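Local coordinates for protein alpha,alpha-trehalose-phosphate synthase (UDP-forming) (Burkholderia xenovorans, PDB 5HXA) that belongs to glycosyltransferase family 20 and is a trehalose-6-phosphate synthase built on the two-domain GT-B fold, at residues I234-D239 against A442-N447; S395-A400 against N411-S416. All coordinates share one frame; numbering follows the deposited sequence.

Interactions 1 and 2 illustrate how one chain tailors its chemistry to the place of a contact. Interaction 2 is nested in sequence within the loop that interaction 1 closes; their centres lie about 22 Å apart and they do not touch. In interaction 1 the entry to helix 238-247 meets the end of helix 430-446, and the contact is graded from a buried apolar side to a salt bridge between exposed residues. Interaction 2 is buried and joins the turns that follow two neighbouring parallel strands, 391-395 and 408-410. There side chains meet through rings and carbons, while side-chain acceptors serve their own turns. Segment 411-416 leads into helix 415-426; the next helix, 430-446, supplies most of 442-447.

Interaction 1. Residues I234-D239 against A442-N447; sequences IGIYPD and APMREN
The carboxylate of Asp239 lies at the edge of the Arg445 guanidinium, the two planes 27° apart. The grip is side-on: NE and NH2 of Arg445 both donate to Asp239 OD1, 3.0 Å from each, through its syn lone pair, and a weak bond from Arg445 NE reaches Asp239 OD2 at 3.1 Å. The extended Arg445 chain crosses the Asp239 side chain at about a right angle, yet the two flat ends meet nearly in plane. Beneath the exposed salt bridge, the Pro238 ring rests on the last helical turn, with its CG 3.5 Å from Met444 O. Deeper still, Met444 bends at chi3 (-71°), and its SD meets Ile236 CD1 at 3.9 Å. Lys378 and Ala382 of helix 375-382 help enclose this apolar side. A water bridges the backbones, accepting from Ile236 N at 3.0 Å and able to donate to Met444 O and Asn447 O, though more acceptors are in reach than it has protons. The start of helix 238-247, just after Tyr237 at its N-cap position, packs against the end of helix 430-446. The chain's passage from the first Rossmann-like domain to the second thus lies just before helix 449-461, consistent with the interdomain crossover region of a GT-B fold.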
loop_
_atom_site.group_PDB
_atom_site.type_symbol
_atom_site.label_atom_id
_atom_site.label_comp_id
_atom_site.label_asym_id
_atom_site.label_seq_id
_atom_site.Cartn_x
_atom_site.Cartn_y
_atom_site.Cartn_z
ATOM N N ILE A 234 5.655 19.942 10.866
ATOM C CA ILE A 234 4.887 21.084 11.340
ATOM C C ILE A 234 4.663 20.956 12.844
ATOM O O ILE A 234 4.419 19.860 13.373
ATOM C CB ILE A 234 3.566 21.221 10.555
ATOM C CG1 ILE A 234 2.897 22.565 10.856
ATOM C CG2 ILE A 234 2.591 20.103 10.881
ATOM C CD1 ILE A 234 1.717 22.872 9.936
ATOM N N GLY A 235 4.798 22.075 13.552
ATOM C CA GLY A 235 4.660 22.100 14.987
ATOM C C GLY A 235 3.424 22.854 15.442
ATOM O O GLY A 235 2.528 23.181 14.660
ATOM N N ILE A 236 3.383 23.115 16.747
ATOM C CA ILE A 236 2.324 23.881 17.384
ATOM C C ILE A 236 2.976 24.959 18.241
ATOM O O ILE A 236 4.195 25.084 18.278
ATOM C CB ILE A 236 1.395 22.996 18.244
ATOM C CG1 ILE A 236 2.175 22.372 19.405
ATOM C CG2 ILE A 236 0.730 21.916 17.392
ATOM C CD1 ILE A 236 1.278 21.718 20.455
ATOM N N TYR A 237 2.144 25.741 18.935
ATOM C CA TYR A 237 2.594 26.628 20.002
ATOM C C TYR A 237 2.158 26.009 21.322
ATOM O O TYR A 237 1.057 26.297 21.813
ATOM C CB TYR A 237 2.018 28.036 19.839
ATOM C CG TYR A 237 2.577 28.781 18.641
ATOM C CD1 TYR A 237 3.927 29.099 18.568
ATOM C CD2 TYR A 237 1.753 29.161 17.584
ATOM C CE1 TYR A 237 4.449 29.784 17.474
ATOM C CE2 TYR A 237 2.266 29.850 16.483
ATOM C CZ TYR A 237 3.614 30.153 16.435
ATOM O OH TYR A 237 4.129 30.829 15.353
ATOM N N PRO A 238 2.988 25.165 21.949
ATOM C CA PRO A 238 2.486 24.342 23.070
ATOM C C PRO A 238 2.070 25.154 24.286
ATOM O O PRO A 238 1.107 24.789 24.968
ATOM C CB PRO A 238 3.671 23.414 23.403
ATOM C CG PRO A 238 4.758 23.725 22.411
ATOM C CD PRO A 238 4.435 25.006 21.719
ATOM N N ASP A 239 2.773 26.244 24.593
ATOM C CA ASP A 239 2.390 27.016 25.769
ATOM C C ASP A 239 1.142 27.859 25.516
ATOM O O ASP A 239 0.368 28.112 26.450
ATOM C CB ASP A 239 3.562 27.886 26.228
ATOM C CG ASP A 239 4.751 27.053 26.710
ATOM O OD1 ASP A 239 4.535 26.042 27.420
ATOM O OD2 ASP A 239 5.895 27.403 26.373
ATOM N N ALA A 442 9.120 19.391 25.892
ATOM C CA ALA A 442 10.398 20.040 25.596
ATOM C C ALA A 442 10.700 20.101 24.103
ATOM O O ALA A 442 11.023 21.196 23.609
ATOM C CB ALA A 442 11.527 19.353 26.375
ATOM N N PRO A 443 10.629 19.008 23.329
ATOM C CA PRO A 443 10.873 19.145 21.885
ATOM C C PRO A 443 9.768 19.898 21.163
ATOM O O PRO A 443 10.048 20.541 20.144
ATOM C CB PRO A 443 10.983 17.689 21.403
ATOM C CG PRO A 443 10.190 16.923 22.384
ATOM C CD PRO A 443 10.449 17.594 23.701
ATOM N N MET A 444 8.526 19.860 21.661
ATOM C CA MET A 444 7.480 20.665 21.030
ATOM C C MET A 444 7.745 22.156 21.198
ATOM O O MET A 444 7.410 22.947 20.307
ATOM C CB MET A 444 6.102 20.313 21.594
ATOM C CG MET A 444 5.580 18.947 21.151
ATOM S SD MET A 444 3.788 18.821 21.313
ATOM C CE MET A 444 3.572 18.767 23.088
ATOM N N ARG A 445 8.326 22.557 22.332
ATOM C CA ARG A 445 8.722 23.949 22.506
ATOM C C ARG A 445 9.905 24.292 21.612
ATOM O O ARG A 445 9.982 25.396 21.060
ATOM C CB ARG A 445 9.082 24.226 23.968
ATOM C CG ARG A 445 7.909 24.217 24.921
ATOM C CD ARG A 445 8.330 24.676 26.312
ATOM N NE ARG A 445 7.195 24.676 27.229
ATOM C CZ ARG A 445 7.047 23.814 28.226
ATOM N NH1 ARG A 445 7.978 22.892 28.452
ATOM N NH2 ARG A 445 5.977 23.885 29.004
ATOM N N GLU A 446 10.840 23.356 21.467
ATOM C CA GLU A 446 12.045 23.636 20.695
ATOM C C GLU A 446 11.748 23.640 19.201
ATOM O O GLU A 446 12.278 24.469 18.454
ATOM C CB GLU A 446 13.120 22.610 21.051
ATOM C CG GLU A 446 14.387 22.701 20.240
ATOM C CD GLU A 446 15.488 21.840 20.823
ATOM O OE1 GLU A 446 16.530 22.398 21.225
ATOM O OE2 GLU A 446 15.298 20.606 20.900
ATOM N N ASN A 447 10.878 22.748 18.746
ATOM C CA ASN A 447 10.514 22.741 17.335
ATOM C C ASN A 447 9.079 23.216 17.162
ATOM O O ASN A 447 8.243 22.512 16.593
ATOM C CB ASN A 447 10.738 21.345 16.749
ATOM C CG ASN A 447 12.163 20.865 16.990
ATOM O OD1 ASN A 447 12.403 19.948 17.782
ATOM N ND2 ASN A 447 13.122 21.530 16.354
HETATM O O HOH W 1 5.557 21.867 18.313
#

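Interaction 2. Residues S395-A400 against N411-S416. With EDO (1,2-ethanediol), chain D.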
loop_
_atom_site.group_PDB
_atom_site.type_symbol
_atom_site.label_atom_id
_atom_site.label_comp_id
_atom_site.label_asym_id
_atom_site.label_seq_id
_atom_site.Cartn_x
_atom_site.Cartn_y
_atom_site.Cartn_z
ATOM N N SER A 395 -0.140 6.280 17.222
ATOM C CA SER A 395 0.197 5.370 16.132
ATOM C C SER A 395 1.613 5.605 15.629
ATOM O O SER A 395 2.059 6.743 15.491
ATOM C CB SER A 395 -0.771 5.566 14.961
ATOM O OG SER A 395 -0.276 4.915 13.809
ATOM N N GLN A 396 2.305 4.522 15.280
ATOM C CA GLN A 396 3.609 4.728 14.662
ATOM C C GLN A 396 3.502 5.240 13.229
ATOM O O GLN A 396 4.532 5.538 12.620
ATOM C CB GLN A 396 4.429 3.429 14.704
ATOM C CG GLN A 396 3.764 2.202 14.160
ATOM C CD GLN A 396 4.445 0.915 14.643
ATOM O OE1 GLN A 396 5.093 0.889 15.689
ATOM N NE2 GLN A 396 4.304 -0.141 13.875
ATOM N N PHE A 397 2.295 5.365 12.674
ATOM C CA PHE A 397 2.126 5.858 11.311
ATOM C C PHE A 397 1.570 7.281 11.265
ATOM O O PHE A 397 1.136 7.729 10.198
ATOM C CB PHE A 397 1.219 4.910 10.526
ATOM C CG PHE A 397 1.744 3.489 10.440
ATOM C CD1 PHE A 397 2.685 3.140 9.489
ATOM C CD2 PHE A 397 1.290 2.512 11.314
ATOM C CE1 PHE A 397 3.167 1.837 9.403
ATOM C CE2 PHE A 397 1.768 1.207 11.232
ATOM C CZ PHE A 397 2.710 0.875 10.275
ATOM N N ALA A 398 1.567 7.994 12.391
ATOM C CA ALA A 398 0.997 9.336 12.467
ATOM C C ALA A 398 1.994 10.443 12.135
ATOM O O ALA A 398 1.622 11.619 12.160
ATOM C CB ALA A 398 0.411 9.586 13.859
ATOM N N GLY A 399 3.237 10.110 11.837
ATOM C CA GLY A 399 4.217 11.125 11.491
ATOM C C GLY A 399 4.801 11.812 12.711
ATOM O O GLY A 399 5.947 12.256 12.684
ATOM N N ALA A 400 4.037 11.879 13.803
ATOM C CA ALA A 400 4.417 12.666 14.970
ATOM C C ALA A 400 5.214 11.885 16.021
ATOM O O ALA A 400 5.698 12.503 16.974
ATOM C CB ALA A 400 3.162 13.281 15.613
ATOM N N ASN A 411 1.406 0.025 17.064
ATOM C CA ASN A 411 1.053 -0.332 15.698
ATOM C C ASN A 411 -0.463 -0.490 15.652
ATOM O O ASN A 411 -0.995 -1.416 16.282
ATOM C CB ASN A 411 1.741 -1.629 15.305
ATOM C CG ASN A 411 1.515 -1.999 13.847
ATOM O OD1 ASN A 411 0.523 -1.592 13.227
ATOM N ND2 ASN A 411 2.424 -2.781 13.303
ATOM N N PRO A 412 -1.201 0.383 14.956
ATOM C CA PRO A 412 -2.670 0.289 15.004
ATOM C C PRO A 412 -3.208 -0.964 14.331
ATOM O O PRO A 412 -4.391 -1.285 14.518
ATOM C CB PRO A 412 -3.133 1.569 14.283
ATOM C CG PRO A 412 -2.024 1.836 13.295
ATOM C CD PRO A 412 -0.741 1.446 14.046
ATOM N N PHE A 413 -2.388 -1.685 13.563
ATOM C CA PHE A 413 -2.816 -2.970 13.018
ATOM C C PHE A 413 -2.755 -4.094 14.049
ATOM O O PHE A 413 -3.049 -5.241 13.706
ATOM C CB PHE A 413 -1.962 -3.339 11.796
ATOM C CG PHE A 413 -2.136 -2.396 10.640
ATOM C CD1 PHE A 413 -1.408 -1.215 10.571
ATOM C CD2 PHE A 413 -3.051 -2.670 9.635
ATOM C CE1 PHE A 413 -1.586 -0.329 9.510
ATOM C CE2 PHE A 413 -3.228 -1.793 8.573
ATOM C CZ PHE A 413 -2.495 -0.618 8.516
ATOM N N ASP A 414 -2.356 -3.793 15.284
ATOM C CA ASP A 414 -2.227 -4.760 16.372
ATOM C C ASP A 414 -3.253 -4.360 17.434
ATOM O O ASP A 414 -2.960 -3.558 18.324
ATOM C CB ASP A 414 -0.775 -4.769 16.930
ATOM C CG ASP A 414 -0.518 -5.913 17.894
ATOM O OD1 ASP A 414 -1.486 -6.497 18.415
ATOM O OD2 ASP A 414 0.664 -6.228 18.131
ATOM N N LEU A 415 -4.470 -4.910 17.332
ATOM C CA LEU A 415 -5.520 -4.523 18.274
ATOM C C LEU A 415 -5.127 -4.841 19.714
ATOM O O LEU A 415 -5.437 -4.072 20.637
ATOM C CB LEU A 415 -6.837 -5.215 17.911
ATOM C CG LEU A 415 -7.442 -4.809 16.564
ATOM C CD1 LEU A 415 -8.752 -5.556 16.328
ATOM C CD2 LEU A 415 -7.662 -3.288 16.484
ATOM N N SER A 416 -4.445 -5.969 19.932
ATOM C CA SER A 416 -4.060 -6.341 21.289
ATOM C C SER A 416 -3.037 -5.368 21.866
ATOM O O SER A 416 -3.126 -4.995 23.043
ATOM C CB SER A 416 -3.505 -7.768 21.319
ATOM O OG SER A 416 -4.535 -8.713 21.094
HETATM C C1 EDO D . 7.667 5.815 14.175
HETATM O O1 EDO D . 6.795 6.897 13.807
HETATM C C2 EDO D . 7.245 5.210 15.513
HETATM O O2 EDO D . 8.335 5.148 16.446
#
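Phe397 meets the 411-416 segment with its ring edge: its CD2 lies 3.6 Å from Pro412 CD. With CG anti to the carbonyl carbon (chi1 -59°), the ring reaches Pro412 and Asn411 OD1 with the CD2-CE2 edge. Phe413 completes an offset edge-to-face stack: its edge is directed at the Phe397 face, with centroids 5.9 Å apart and planes at 85°. Gln396 CG stands between backbone N and carbonyl carbon (chi1 52°), and the extended remainder runs obliquely past Asn411, placing Gln396 NE2 3.3 Å from Asn411 CB. The two amide nitrogens are equally close, but both are donors and form no bond. Two side-chain oxygens accept within their own turns. Ser395 OG takes the N-H of Phe397 at 2.8 Å in an ST turn, and also bonds to Pro368 O. Asn411 OD1 accepts from Phe413 N at 2.9 Å in an Asx turn. O1 of a 1,2-ethanediol, probably from the crystallisation liquor, donates to Gln396 O at 2.9 Å. Arg173 of the second subunit packs on Phe397 and Asn411. The chemistry implies a division of labour: hydrogen bonds shape each turn and side chains meet by van der Waals and aromatic packing, while strand pairing (Gln396 with Val410) continues alongside.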